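Local coordinates for L-fuculose phosphate aldolase (Streptococcus pneumoniae, PDB 4C24), which is a zinc-bound member of the class II aldolase and adducin family, of AraD-like type, at residues 164-167 with 171-174. Sequence-based numbering, arbitrary orientation. Where two conformers were deposited one is given.
Sequences AGAQ and NAFN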
loop_
_atom_site.group_PDB
_atom_site.type_symbol
_atom_site.label_atom_id
_atom_site.label_comp_id
_atom_site.label_asym_id
_atom_site.label_seq_id
_atom_site.Cartn_x
_atom_site.Cartn_y
_atom_site.Cartn_z
ATOM N N ALA A 164 -4.262 -17.502 -14.131
ATOM C CA ALA A 164 -2.951 -18.113 -14.276
ATOM C C ALA A 164 -3.033 -19.605 -14.022
ATOM O O ALA A 164 -3.875 -20.048 -13.254
ATOM C CB ALA A 164 -1.943 -17.479 -13.326
ATOM N N GLY A 165 -2.138 -20.352 -14.649
ATOM C CA GLY A 165 -2.089 -21.796 -14.468
ATOM C C GLY A 165 -0.682 -22.316 -14.386
ATOM O O GLY A 165 0.258 -21.739 -14.947
ATOM N N ALA A 166 -0.513 -23.420 -13.662
ATOM C CA ALA A 166 0.789 -24.046 -13.576
ATOM C C ALA A 166 0.626 -25.487 -13.162
ATOM O O ALA A 166 -0.484 -25.992 -13.121
ATOM C CB ALA A 166 1.670 -23.306 -12.576
ATOM N N GLN A 167 1.758 -26.130 -12.900
ATOM C CA GLN A 167 1.792 -27.549 -12.519
ATOM C C GLN A 167 1.159 -27.837 -11.162
ATOM O O GLN A 167 0.699 -28.958 -10.914
ATOM C CB GLN A 167 3.224 -28.067 -12.543
ATOM N N ASN A 171 3.083 -22.924 -7.618
ATOM C CA ASN A 171 3.582 -22.285 -8.837
ATOM C C ASN A 171 2.527 -21.374 -9.453
ATOM O O ASN A 171 2.863 -20.271 -9.899
ATOM C CB ASN A 171 4.079 -23.305 -9.870
ATOM C CG ASN A 171 5.263 -24.123 -9.384
ATOM O OD1 ASN A 171 5.782 -23.918 -8.290
ATOM N ND2 ASN A 171 5.696 -25.059 -10.209
ATOM N N ALA A 172 1.263 -21.801 -9.468
ATOM C CA ALA A 172 0.181 -20.916 -9.956
ATOM C C ALA A 172 0.126 -19.625 -9.134
ATOM O O ALA A 172 -0.009 -18.525 -9.680
ATOM C CB ALA A 172 -1.164 -21.618 -9.951
ATOM N N PHE A 173 0.234 -19.741 -7.809
ATOM C CA PHE A 173 0.230 -18.581 -6.939
ATOM C C PHE A 173 1.419 -17.675 -7.266
ATOM O O PHE A 173 1.267 -16.438 -7.343
ATOM C CB PHE A 173 0.254 -19.034 -5.450
ATOM C CG PHE A 173 0.287 -17.899 -4.472
ATOM C CD1 PHE A 173 1.510 -17.351 -4.086
ATOM C CD2 PHE A 173 -0.885 -17.329 -3.983
ATOM C CE1 PHE A 173 1.560 -16.269 -3.220
ATOM C CE2 PHE A 173 -0.840 -16.242 -3.115
ATOM C CZ PHE A 173 0.385 -15.721 -2.730
ATOM N N ASN A 174 2.588 -18.266 -7.501
ATOM C CA ASN A 174 3.796 -17.505 -7.798
ATOM C C ASN A 174 3.628 -16.739 -9.089
ATOM O O ASN A 174 4.079 -15.610 -9.200
ATOM C CB ASN A 174 5.020 -18.406 -7.925
ATOM C CG ASN A 174 6.284 -17.614 -8.201
ATOM O OD1 ASN A 174 6.768 -16.875 -7.343
ATOM N ND2 ASN A 174 6.805 -17.740 -9.414
HETATM O O HOH W 1 4.460 -25.258 -12.817
#
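The methyl of A166 lies over one face of the peptide group joining N171 to A172, at its nitrogen end: CB of A166 stands 3.5 Å directly above A172 N, almost along the normal to that plane. On that same side A166 CB also touches CB of N171 at 3.6 Å. The second flat group, the N171 carboxamide, engages by its nitrogen end: ND2 donates to a water at 2.9 Å, and the water accepts a second hydrogen bond, 2.8 Å, from the backbone N of Q167. With CG beside the backbone N and anti to the carbonyl carbon (chi1 -63°), the amide is placed alongside the end of the strand, where this bridge can form. No direct hydrogen bond crosses between 164-167 and 171-174; apart from the water bridge the contact is van der Waals. A172 CB and A166 CB form the apolar pair at 4.2 Å, and A164 CB faces A172 O at a looser 4.3 Å. Strand alternation explains the pattern, since A164 and A166 direct their methyls at the helix whereas G165, between them, has no side chain. I175, one turn on, touches both alanines; A172 also packs on I97 of the adjacent strand 95-99. The alanine methyls, with N171, set the start of helix 169-192 against strand 161-166: after a short connection, residues 167-168, the helix folds back against its own strand on a face of the mixed sheet, as part of the AraD-like fold of class II aldolases.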